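Local coordinates for protein chemotactic transducer PctC (Pseudomonas aeruginosa, PDB 5LTV) that binds gamma-aminobutyrate through its extracytoplasmic ligand-binding domain and probably signals its presence to the chemotaxis machinery as a transmembrane chemoreceptor, at residues Gly55-Leu67 and Gln81-Val94. Sequence-based numbering, arbitrary orientation.
Sequences GRMHLVEGLASQL and QLEQPVFSRNFASV. With SO4 (sulfate ion), chain J.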
# COMPACT_ATOMS: atom_id res chain seq x y z
N GLY A 55 9.96 -4.74 1.15
CA GLY A 55 10.99 -4.09 0.36
C GLY A 55 10.58 -2.67 -0.02
O GLY A 55 11.37 -1.73 0.09
N ARG A 56 9.32 -2.51 -0.45
CA ARG A 56 8.84 -1.16 -0.73
C ARG A 56 8.84 -0.29 0.53
O ARG A 56 9.26 0.88 0.49
CB ARG A 56 7.45 -1.25 -1.38
CG ARG A 56 7.52 -1.10 -2.90
CD ARG A 56 8.42 -2.20 -3.53
NE ARG A 56 8.38 -2.16 -4.98
CZ ARG A 56 8.77 -3.14 -5.78
NH1 ARG A 56 9.23 -4.29 -5.29
NH2 ARG A 56 8.65 -2.97 -7.09
N MET A 57 8.42 -0.84 1.66
CA MET A 57 8.49 -0.10 2.92
C MET A 57 9.90 0.41 3.19
O MET A 57 10.10 1.58 3.55
CB MET A 57 8.00 -0.98 4.07
CG MET A 57 6.49 -1.26 3.98
SD MET A 57 5.75 -2.32 5.26
CE MET A 57 7.17 -3.04 6.04
N HIS A 58 10.90 -0.47 3.05
CA HIS A 58 12.27 -0.10 3.34
C HIS A 58 12.71 1.07 2.48
O HIS A 58 13.41 1.98 2.96
CB HIS A 58 13.19 -1.31 3.13
CG HIS A 58 12.88 -2.46 4.03
ND1 HIS A 58 13.28 -3.76 3.75
CD2 HIS A 58 12.22 -2.52 5.22
CE1 HIS A 58 12.86 -4.56 4.72
NE2 HIS A 58 12.21 -3.83 5.62
N LEU A 59 12.31 1.06 1.20
CA LEU A 59 12.71 2.14 0.31
C LEU A 59 12.10 3.45 0.77
O LEU A 59 12.76 4.50 0.72
CB LEU A 59 12.31 1.82 -1.15
CG LEU A 59 13.21 0.75 -1.80
CD1 LEU A 59 12.60 0.22 -3.12
CD2 LEU A 59 14.65 1.27 -2.01
N VAL A 60 10.85 3.41 1.25
CA VAL A 60 10.18 4.62 1.72
C VAL A 60 10.81 5.10 3.02
O VAL A 60 11.09 6.31 3.20
CB VAL A 60 8.66 4.36 1.84
CG1 VAL A 60 7.96 5.51 2.50
CG2 VAL A 60 8.07 4.12 0.44
N GLU A 61 11.13 4.15 3.90
CA GLU A 61 11.90 4.49 5.08
C GLU A 61 13.22 5.14 4.71
O GLU A 61 13.66 6.11 5.36
CB GLU A 61 12.17 3.24 5.94
CG GLU A 61 11.04 2.90 6.86
CD GLU A 61 10.86 1.40 7.12
OE1 GLU A 61 9.80 1.02 7.66
OE2 GLU A 61 11.77 0.59 6.81
N GLY A 62 13.90 4.62 3.68
CA GLY A 62 15.20 5.18 3.34
C GLY A 62 15.08 6.54 2.69
O GLY A 62 16.00 7.38 2.79
N LEU A 63 13.95 6.80 2.01
CA LEU A 63 13.70 8.10 1.41
C LEU A 63 13.56 9.15 2.50
O LEU A 63 14.12 10.24 2.41
CB LEU A 63 12.43 8.06 0.53
CG LEU A 63 11.91 9.42 -0.01
CD1 LEU A 63 13.00 10.22 -0.70
CD2 LEU A 63 10.78 9.20 -1.05
N ALA A 64 12.80 8.81 3.55
CA ALA A 64 12.68 9.71 4.69
C ALA A 64 14.02 9.98 5.35
O ALA A 64 14.34 11.14 5.66
CB ALA A 64 11.70 9.13 5.71
N SER A 65 14.81 8.94 5.62
CA SER A 65 16.12 9.20 6.23
C SER A 65 17.03 10.01 5.31
O SER A 65 17.72 10.92 5.77
CB SER A 65 16.80 7.89 6.66
OG SER A 65 16.94 6.98 5.59
N GLN A 66 17.04 9.71 4.00
CA GLN A 66 17.81 10.54 3.07
C GLN A 66 17.42 12.01 3.17
O GLN A 66 18.30 12.88 3.11
CB GLN A 66 17.56 10.11 1.65
CG GLN A 66 18.38 9.09 1.10
CD GLN A 66 17.82 8.77 -0.22
OE1 GLN A 66 18.06 9.50 -1.17
NE2 GLN A 66 17.11 7.66 -0.32
N LEU A 67 16.11 12.30 3.22
CA LEU A 67 15.66 13.70 3.24
C LEU A 67 15.98 14.37 4.57
O LEU A 67 16.37 15.54 4.58
CB LEU A 67 14.17 13.78 2.96
CG LEU A 67 13.70 13.36 1.57
CD1 LEU A 67 12.20 13.16 1.52
CD2 LEU A 67 14.11 14.40 0.61
N GLN A 81 17.16 14.45 -4.78
CA GLN A 81 17.01 13.19 -4.05
C GLN A 81 15.86 12.32 -4.61
O GLN A 81 16.01 11.11 -4.78
CB GLN A 81 16.79 13.50 -2.56
CG GLN A 81 17.61 12.69 -1.59
CD GLN A 81 19.12 12.90 -1.72
OE1 GLN A 81 19.60 13.98 -2.10
NE2 GLN A 81 19.89 11.84 -1.42
N LEU A 82 14.72 12.94 -4.98
CA LEU A 82 13.57 12.18 -5.49
C LEU A 82 13.79 11.67 -6.91
O LEU A 82 13.14 10.69 -7.31
CB LEU A 82 12.29 13.02 -5.43
CG LEU A 82 11.82 13.29 -3.98
CD1 LEU A 82 10.63 14.25 -3.86
CD2 LEU A 82 11.44 12.00 -3.36
N GLU A 83 14.73 12.25 -7.64
CA GLU A 83 14.94 11.86 -9.03
C GLU A 83 15.77 10.60 -9.19
O GLU A 83 16.00 10.18 -10.33
CB GLU A 83 15.57 13.04 -9.80
CG GLU A 83 14.48 14.02 -10.07
CD GLU A 83 14.88 15.18 -10.92
OE1 GLU A 83 16.06 15.26 -11.28
OE2 GLU A 83 14.00 16.03 -11.22
N GLN A 84 16.21 9.96 -8.10
CA GLN A 84 16.99 8.73 -8.23
C GLN A 84 16.21 7.63 -8.97
O GLN A 84 15.02 7.39 -8.67
CB GLN A 84 17.41 8.23 -6.84
CG GLN A 84 18.45 9.10 -6.20
CD GLN A 84 18.68 8.70 -4.78
OE1 GLN A 84 18.17 9.36 -3.84
NE2 GLN A 84 19.44 7.61 -4.59
N PRO A 85 16.82 6.94 -9.93
CA PRO A 85 16.07 5.98 -10.74
C PRO A 85 15.53 4.79 -9.94
O PRO A 85 14.55 4.17 -10.36
CB PRO A 85 17.08 5.52 -11.81
CG PRO A 85 18.13 6.62 -11.87
CD PRO A 85 18.13 7.32 -10.52
N VAL A 86 16.12 4.47 -8.78
CA VAL A 86 15.60 3.34 -8.00
C VAL A 86 14.14 3.59 -7.61
O VAL A 86 13.35 2.65 -7.52
CB VAL A 86 16.51 3.07 -6.77
CG1 VAL A 86 16.52 4.26 -5.79
CG2 VAL A 86 16.10 1.78 -6.06
N PHE A 87 13.76 4.86 -7.38
CA PHE A 87 12.39 5.20 -7.02
C PHE A 87 11.43 5.00 -8.20
O PHE A 87 10.36 4.43 -8.03
CB PHE A 87 12.34 6.65 -6.49
CG PHE A 87 13.08 6.81 -5.18
CD1 PHE A 87 12.91 5.88 -4.15
CD2 PHE A 87 14.02 7.85 -5.00
CE1 PHE A 87 13.64 5.99 -2.95
CE2 PHE A 87 14.72 7.97 -3.81
CZ PHE A 87 14.52 7.03 -2.78
N SER A 88 11.81 5.43 -9.40
CA SER A 88 10.89 5.28 -10.52
C SER A 88 10.83 3.82 -10.99
O SER A 88 9.79 3.39 -11.48
CB SER A 88 11.27 6.21 -11.67
OG SER A 88 12.58 6.00 -12.14
N ARG A 89 11.88 3.05 -10.77
CA ARG A 89 11.84 1.63 -11.09
C ARG A 89 10.91 0.86 -10.15
O ARG A 89 10.39 -0.19 -10.53
CB ARG A 89 13.26 1.03 -11.03
CG ARG A 89 14.12 1.43 -12.25
CD ARG A 89 15.35 0.51 -12.36
NE ARG A 89 16.16 0.55 -11.14
CZ ARG A 89 17.28 1.24 -11.03
NH1 ARG A 89 17.72 1.91 -12.06
NH2 ARG A 89 17.98 1.23 -9.91
N ASN A 90 10.71 1.32 -8.91
CA ASN A 90 10.03 0.46 -7.97
C ASN A 90 8.73 1.03 -7.45
O ASN A 90 8.01 0.32 -6.75
CB ASN A 90 10.95 0.10 -6.80
CG ASN A 90 12.12 -0.76 -7.22
OD1 ASN A 90 11.94 -1.91 -7.65
ND2 ASN A 90 13.34 -0.19 -7.15
N PHE A 91 8.41 2.29 -7.76
CA PHE A 91 7.13 2.89 -7.40
C PHE A 91 6.48 3.44 -8.66
O PHE A 91 7.15 3.65 -9.68
CB PHE A 91 7.30 4.01 -6.35
CG PHE A 91 7.80 3.49 -4.99
CD1 PHE A 91 6.92 3.01 -4.03
CD2 PHE A 91 9.16 3.46 -4.72
CE1 PHE A 91 7.40 2.48 -2.81
CE2 PHE A 91 9.64 2.94 -3.51
CZ PHE A 91 8.75 2.45 -2.56
N ALA A 92 5.16 3.60 -8.59
CA ALA A 92 4.50 4.45 -9.56
C ALA A 92 5.01 5.89 -9.41
O ALA A 92 5.30 6.56 -10.39
CB ALA A 92 2.98 4.38 -9.38
N SER A 93 5.13 6.35 -8.18
CA SER A 93 5.77 7.63 -7.93
C SER A 93 6.11 7.71 -6.45
O SER A 93 5.55 6.99 -5.61
CB SER A 93 4.88 8.81 -8.33
OG SER A 93 3.66 8.73 -7.61
N VAL A 94 7.07 8.60 -6.17
CA VAL A 94 7.47 8.98 -4.82
C VAL A 94 7.30 10.48 -4.72
O VAL A 94 7.31 11.20 -5.74
CB VAL A 94 8.93 8.56 -4.49
CG1 VAL A 94 9.05 7.07 -4.48
CG2 VAL A 94 9.92 9.16 -5.50
S SO4 J . 9.43 -5.87 -8.94
O1 SO4 J . 8.05 -6.42 -8.95
O2 SO4 J . 10.34 -6.71 -9.73
O3 SO4 J . 9.95 -5.86 -7.57
O4 SO4 J . 9.47 -4.52 -9.50
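The ring of Phe91 meets helix 55-67 edge-on. At that edge lie Arg56 O, 3.5 Å from Phe91 CZ, and Leu59 CB. Val60 CG2 approaches the same ring obliquely. Phe87 also presents its rim to the helix, with Gln66 NE2 in the ring plane at CZ. Val86 CG1 sits over the centre of one Phe87 face.

Asn90 OD1 lies over one face of the Arg56 guanidinium, towards its rim, without a hydrogen bond to NH2; guanidinium and amide stand nearly perpendicular, 86° apart. At the guanidinium edge, Arg56 NE donates to Asn90 O at 3.1 Å. NH1 and NH2 donate to O3 and O4 of a sulfate, probably from the crystallisation liquor. Arg56 NH1 to sulfate O3 is 2.9 Å. Arg56 CG lies against Phe91 CE1, and a bend at chi2 (59°) turns the chain beyond it towards Asn90. The bond from Asn90 ND2 to Val86 O fixes the amide.

Leu63 CD1 packs on Leu82 CD2 at 3.6 Å, while Leu63 CD2 reaches Val94 CB. At the far end Gln81 NE2 donates to a lone pair of Gln66 OE1, in the carbonyl plane, at 3.0 Å.

The contact packs the long helix 34-68 of this Cache domain against the end of helix 75-82, the short, weakly bonded helix 85-90 and the start of strand 93-98. Strands 147-157 and 160-170 touch Arg56 through Met151 and Met169. Ser93 lines the gamma-aminobutyrate pocket; its OG is hydrogen-bonded to Asp168 OD1 on strand 160-170.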